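Local coordinates for tRNA (adenine(58)-N(1))-methyltransferase catalytic subunit TRM61 C-terminal domain-containing protein (Thermoplasma acidophilum, PDB 1YB2), which is a putative S-adenosyl-L-methionine-dependent methyltransferase, probably acting on an adenine of RNA, as in the TRM61 family that methylates adenine 58 of tRNA, at residues P62-V68 with S269-I275; P188-N192 with Q216-T220. One frame throughout, in Å; residues are numbered along the deposited sequence.

Contact 1 (P62-V68 with S269-I275); sequences PGDELIV and SGMVYRI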
loop_
_atom_site.group_PDB
_atom_site.type_symbol
_atom_site.label_atom_id
_atom_site.label_comp_id
_atom_site.label_asym_id
_atom_site.label_seq_id
_atom_site.Cartn_x
_atom_site.Cartn_y
_atom_site.Cartn_z
ATOM N N PRO A 62 14.853 19.618 -2.732
ATOM C CA PRO A 62 13.499 19.166 -2.387
ATOM C C PRO A 62 12.859 20.081 -1.332
ATOM O O PRO A 62 13.538 20.557 -0.416
ATOM C CB PRO A 62 13.724 17.765 -1.795
ATOM C CG PRO A 62 15.032 17.294 -2.415
ATOM C CD PRO A 62 15.858 18.538 -2.630
ATOM N N GLY A 63 11.559 20.325 -1.463
ATOM C CA GLY A 63 10.853 21.223 -0.544
ATOM C C GLY A 63 10.879 22.690 -0.976
ATOM O O GLY A 63 10.093 23.481 -0.465
ATOM N N ASP A 64 11.763 23.071 -1.912
ATOM C CA ASP A 64 11.777 24.478 -2.407
ATOM C C ASP A 64 10.462 24.784 -3.128
ATOM O O ASP A 64 9.886 23.930 -3.782
ATOM C CB ASP A 64 12.963 24.783 -3.356
ATOM C CG ASP A 64 14.316 24.822 -2.652
ATOM O OD1 ASP A 64 14.383 24.769 -1.407
ATOM O OD2 ASP A 64 15.344 24.911 -3.361
ATOM N N GLU A 65 9.979 26.009 -2.976
ATOM C CA GLU A 65 8.760 26.438 -3.639
ATOM C C GLU A 65 9.145 27.262 -4.862
ATOM O O GLU A 65 9.923 28.225 -4.766
ATOM C CB GLU A 65 7.895 27.265 -2.677
ATOM C CG GLU A 65 6.638 27.802 -3.288
ATOM C CD GLU A 65 5.702 28.457 -2.262
ATOM O OE1 GLU A 65 4.589 28.860 -2.671
ATOM O OE2 GLU A 65 6.070 28.565 -1.062
ATOM N N LEU A 66 8.630 26.862 -6.019
ATOM C CA LEU A 66 8.833 27.611 -7.257
ATOM C C LEU A 66 7.487 28.201 -7.657
ATOM O O LEU A 66 6.521 27.470 -7.873
ATOM C CB LEU A 66 9.403 26.719 -8.382
ATOM C CG LEU A 66 10.593 25.788 -8.098
ATOM C CD1 LEU A 66 11.037 25.031 -9.359
ATOM C CD2 LEU A 66 11.772 26.534 -7.495
ATOM N N ILE A 67 7.423 29.527 -7.705
ATOM C CA ILE A 67 6.193 30.228 -8.074
ATOM C C ILE A 67 6.340 30.687 -9.515
ATOM O O ILE A 67 7.089 31.604 -9.827
ATOM C CB ILE A 67 5.862 31.422 -7.122
ATOM C CG1 ILE A 67 5.941 30.976 -5.651
ATOM C CG2 ILE A 67 4.459 32.018 -7.465
ATOM C CD1 ILE A 67 5.584 32.071 -4.612
ATOM N N VAL A 68 5.645 30.001 -10.407
ATOM C CA VAL A 68 5.722 30.339 -11.818
ATOM C C VAL A 68 4.378 30.912 -12.284
ATOM O O VAL A 68 3.340 30.242 -12.226
ATOM C CB VAL A 68 6.308 29.172 -12.678
ATOM C CG1 VAL A 68 6.366 27.864 -11.895
ATOM C CG2 VAL A 68 5.591 29.023 -14.027
ATOM N N SER A 269 10.887 23.455 2.279
ATOM C CA SER A 269 12.180 23.849 2.826
ATOM C C SER A 269 12.164 25.259 3.428
ATOM O O SER A 269 13.024 25.599 4.241
ATOM C CB SER A 269 13.268 23.777 1.736
ATOM O OG SER A 269 13.018 24.743 0.720
ATOM N N GLY A 270 11.195 26.074 3.022
ATOM C CA GLY A 270 11.146 27.473 3.414
ATOM C C GLY A 270 11.680 28.426 2.347
ATOM O O GLY A 270 11.458 29.641 2.445
HETATM N N MSE A 271 12.391 27.893 1.351
HETATM C CA MSE A 271 12.975 28.702 0.277
HETATM C C MSE A 271 11.959 28.849 -0.878
HETATM O O MSE A 271 11.325 27.877 -1.306
HETATM C CB MSE A 271 14.320 28.126 -0.209
HETATM C CG MSE A 271 15.018 28.971 -1.245
HETATM SE SE MSE A 271 15.520 30.756 -0.476
HETATM C CE MSE A 271 15.945 31.764 -2.147
ATOM N N VAL A 272 11.809 30.083 -1.351
ATOM C CA VAL A 272 10.878 30.426 -2.421
ATOM C C VAL A 272 11.611 31.131 -3.579
ATOM O O VAL A 272 12.385 32.072 -3.360
ATOM C CB VAL A 272 9.711 31.317 -1.918
ATOM C CG1 VAL A 272 8.604 31.378 -2.961
ATOM C CG2 VAL A 272 9.133 30.808 -0.598
ATOM N N TYR A 273 11.400 30.633 -4.798
ATOM C CA TYR A 273 11.905 31.270 -6.018
ATOM C C TYR A 273 10.739 31.695 -6.896
ATOM O O TYR A 273 9.729 30.995 -6.997
ATOM C CB TYR A 273 12.798 30.321 -6.814
ATOM C CG TYR A 273 14.022 29.874 -6.074
ATOM C CD1 TYR A 273 15.179 30.658 -6.062
ATOM C CD2 TYR A 273 14.029 28.667 -5.375
ATOM C CE1 TYR A 273 16.312 30.248 -5.375
ATOM C CE2 TYR A 273 15.151 28.252 -4.681
ATOM C CZ TYR A 273 16.291 29.045 -4.699
ATOM O OH TYR A 273 17.392 28.636 -4.008
ATOM N N ARG A 274 10.886 32.851 -7.528
ATOM C CA ARG A 274 9.849 33.386 -8.403
ATOM C C ARG A 274 10.411 33.563 -9.799
ATOM O O ARG A 274 11.482 34.156 -9.961
ATOM C CB ARG A 274 9.358 34.734 -7.874
ATOM C CG ARG A 274 8.609 34.611 -6.559
ATOM C CD ARG A 274 8.588 35.934 -5.811
ATOM N NE ARG A 274 8.127 35.726 -4.448
ATOM C CZ ARG A 274 6.852 35.617 -4.088
ATOM N NH1 ARG A 274 6.555 35.422 -2.813
ATOM N NH2 ARG A 274 5.871 35.689 -4.992
ATOM N N ILE A 275 9.702 33.041 -10.800
ATOM C CA ILE A 275 10.007 33.359 -12.214
ATOM C C ILE A 275 8.807 33.847 -13.049
ATOM O O ILE A 275 7.658 33.450 -12.817
ATOM C CB ILE A 275 10.712 32.207 -12.965
ATOM C CG1 ILE A 275 10.118 30.853 -12.590
ATOM C CG2 ILE A 275 12.223 32.267 -12.752
ATOM C CD1 ILE A 275 9.268 30.284 -13.677
HETATM O O HOH W 1 9.771 26.148 0.343
HETATM O O HOH W 2 17.548 26.329 -3.051
#
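The ring of Y273 meets D64 at its edge: OD2 of D64 lies near the ring plane, 3.6 Å from CE2, with the carboxylate turned 58° against the ring. A water in the same plane accepts from OH of Y273 and donates to OD2, which suits a phenol. CD2 of L66 packs obliquely against the ring, 3.8 Å from CD2 of Y273. The guanidinium of R274 has CD1 of I67 over one face, toward its rim. That methyl also touches CG1 of V272 at 3.5 Å; I67 reaches both because CG1 stands anti to the carbonyl carbon (chi1 -50°) and the chain then runs out straight.

L66 and Y273 share one face of the sheet and I67, V272 and R274 the opposite one, with the paired backbones of two parallel strands between. Y273 brackets L66, its N bonding to O of E65 and its O taking N of I67, while the amide of E65 reaches O of M271, 2.8 Å away and almost straight (178°). Before the strands, OG of S269 donates to the anti lone pair of OD1 of D64 at 2.5 Å and accepts from N of M271, an ST turn. G63 has its O met by N of S269 from above the carbonyl plane; its positive phi and the closeness of that nitrogen suit glycine.

Strand 272-274 thus lies outermost within this chain in the N-terminal sheet; 65-68 separates it from strand 71-76. OE1 of E65 bonds to S72 and L66 packs on V75 of strand 71-76; L66 also reaches I45 of strand 44-46.

Contact 2 (P188-N192 with Q216-T220); sequences PDPWN and QSEKT
W191 meets K219 through CH-pi and cation-pi contacts. The aliphatic part of the lysine lies across one face of the indole, with CD over the centre of the ring system and CE 3.7 Å from the centroid of the five-membered ring, the CH-pi contact. CE is 3.4 Å from NE1. The chain is nearly straight until its last torsion (chi4 47°), which turns NZ away from the ring plane and outward, still over the five-membered ring, 4.7 Å from its centroid. A long, flexible lysine suits this exposed place: its methylenes cover the ring while its charge can stay near water. The opposite face of the indole has CA of D189 against it, toward the rim.

Van der Waals contacts finish the rim. OG1 of T220 sits in the ring plane, 3.3 Å from CE3 of W191, and touches CG of P190 at 3.4 Å. CB and CG of Q216 approach the far end of the six-membered ring near CZ3 and CH2.

The two side-chain hydrogen bonds are internal to their own segments. Buried OG1 of T220 donates to O of Q216 at 2.8 Å; the helical amide of T220 reaches that oxygen from the other face of its plane, so two bonds grip it. In the loop, ND2 of N192 donates almost straight to OD2 of D189 (174°), bracing the 3-10 turn that carries W191.

The turn follows strand 180-185 and with helix 214-223 flanks the seven-stranded sheet (order 3-2-1-4-5-7-6, 258-267 antiparallel) of a class I, Rossmann-like methyltransferase; P190 packs against F209 and L211 of strand 205-211. P188 lies about 7 Å, side chain to side chain, from D186 and D170, both predicted to bind S-adenosyl-L-methionine. S217 and E218 pack on L243 of the second subunit.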
loop_
_atom_site.group_PDB
_atom_site.type_symbol
_atom_site.label_atom_id
_atom_site.label_comp_id
_atom_site.label_asym_id
_atom_site.label_seq_id
_atom_site.Cartn_x
_atom_site.Cartn_y
_atom_site.Cartn_z
ATOM N N PRO A 188 -6.140 12.278 17.422
ATOM C CA PRO A 188 -7.393 13.038 17.466
ATOM C C PRO A 188 -7.274 14.436 16.867
ATOM O O PRO A 188 -8.100 14.819 16.026
ATOM C CB PRO A 188 -7.679 13.164 18.968
ATOM C CG PRO A 188 -6.958 12.073 19.598
ATOM C CD PRO A 188 -5.747 11.811 18.766
ATOM N N ASP A 189 -6.258 15.191 17.283
ATOM C CA ASP A 189 -6.195 16.615 16.946
ATOM C C ASP A 189 -4.883 17.024 16.263
ATOM O O ASP A 189 -4.082 17.771 16.842
ATOM C CB ASP A 189 -6.453 17.463 18.201
ATOM C CG ASP A 189 -5.419 17.232 19.294
ATOM O OD1 ASP A 189 -4.783 16.147 19.314
ATOM O OD2 ASP A 189 -5.235 18.154 20.130
ATOM N N PRO A 190 -4.647 16.533 15.026
ATOM C CA PRO A 190 -3.366 16.893 14.393
ATOM C C PRO A 190 -3.177 18.396 14.131
ATOM O O PRO A 190 -2.034 18.866 14.124
ATOM C CB PRO A 190 -3.370 16.084 13.094
ATOM C CG PRO A 190 -4.807 15.782 12.818
ATOM C CD PRO A 190 -5.450 15.632 14.176
ATOM N N TRP A 191 -4.268 19.143 13.922
ATOM C CA TRP A 191 -4.181 20.604 13.725
ATOM C C TRP A 191 -3.423 21.314 14.855
ATOM O O TRP A 191 -2.862 22.384 14.652
ATOM C CB TRP A 191 -5.568 21.244 13.486
ATOM C CG TRP A 191 -6.591 20.826 14.514
ATOM C CD1 TRP A 191 -6.853 21.442 15.701
ATOM C CD2 TRP A 191 -7.436 19.665 14.468
ATOM N NE1 TRP A 191 -7.831 20.747 16.396
ATOM C CE2 TRP A 191 -8.200 19.653 15.662
ATOM C CE3 TRP A 191 -7.635 18.644 13.527
ATOM C CZ2 TRP A 191 -9.144 18.663 15.937
ATOM C CZ3 TRP A 191 -8.569 17.657 13.806
ATOM C CH2 TRP A 191 -9.313 17.674 15.005
ATOM N N ASN A 192 -3.377 20.711 16.036
ATOM C CA ASN A 192 -2.694 21.329 17.174
ATOM C C ASN A 192 -1.214 21.001 17.225
ATOM O O ASN A 192 -0.494 21.511 18.099
ATOM C CB ASN A 192 -3.356 20.915 18.492
ATOM C CG ASN A 192 -4.682 21.614 18.726
ATOM O OD1 ASN A 192 -4.847 22.794 18.406
ATOM N ND2 ASN A 192 -5.637 20.886 19.278
ATOM N N GLN A 216 -13.112 16.989 10.807
ATOM C CA GLN A 216 -11.744 16.920 11.333
ATOM C C GLN A 216 -10.704 17.012 10.209
ATOM O O GLN A 216 -9.654 17.667 10.349
ATOM C CB GLN A 216 -11.574 15.637 12.159
ATOM C CG GLN A 216 -12.397 15.672 13.444
ATOM C CD GLN A 216 -12.221 14.448 14.319
ATOM O OE1 GLN A 216 -11.176 13.813 14.312
ATOM N NE2 GLN A 216 -13.250 14.131 15.113
ATOM N N SER A 217 -11.029 16.351 9.095
ATOM C CA SER A 217 -10.242 16.383 7.869
ATOM C C SER A 217 -10.067 17.824 7.383
ATOM O O SER A 217 -8.956 18.254 7.073
ATOM C CB SER A 217 -10.924 15.498 6.810
ATOM O OG SER A 217 -10.130 15.325 5.652
ATOM N N GLU A 218 -11.172 18.571 7.352
ATOM C CA GLU A 218 -11.179 19.952 6.884
ATOM C C GLU A 218 -10.373 20.864 7.811
ATOM O O GLU A 218 -9.602 21.697 7.349
ATOM C CB GLU A 218 -12.618 20.444 6.734
ATOM C CG GLU A 218 -12.772 21.922 6.388
ATOM C CD GLU A 218 -14.217 22.304 6.179
ATOM O OE1 GLU A 218 -15.052 22.009 7.077
ATOM O OE2 GLU A 218 -14.519 22.903 5.118
ATOM N N LYS A 219 -10.556 20.693 9.118
ATOM C CA LYS A 219 -9.773 21.432 10.112
ATOM C C LYS A 219 -8.260 21.151 9.973
ATOM O O LYS A 219 -7.426 22.039 10.132
ATOM C CB LYS A 219 -10.240 21.040 11.511
ATOM C CG LYS A 219 -9.845 22.024 12.586
ATOM C CD LYS A 219 -10.628 21.755 13.872
ATOM C CE LYS A 219 -10.244 22.744 14.979
ATOM N NZ LYS A 219 -10.216 24.176 14.504
ATOM N N THR A 220 -7.923 19.897 9.719
ATOM C CA THR A 220 -6.531 19.496 9.501
ATOM C C THR A 220 -5.945 20.214 8.280
ATOM O O THR A 220 -4.833 20.749 8.336
ATOM C CB THR A 220 -6.421 17.970 9.357
ATOM O OG1 THR A 220 -6.871 17.345 10.564
ATOM C CG2 THR A 220 -4.970 17.526 9.042
#

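From the N terminus, the chain first builds the small FKBP-like sheet, including strand 65-68, then passes into the methyltransferase domain. There contact 2 closes a short loop, with 23 residues between its segments, running from the end of strand 180-185 through helix 194-199 and strand 205-211 to helix 214-223. After strands 229-242 and 258-267 the chain returns to the N-terminal sheet, and contact 1 closes a loop with 200 residues between its segments. Contact 2 is therefore nested inside contact 1. Their centres are 26 Å apart and they do not touch: contact 2 is local to the Rossmann-like methyltransferase domain, whereas contact 1 ties the C-terminal end to the N-terminal domain.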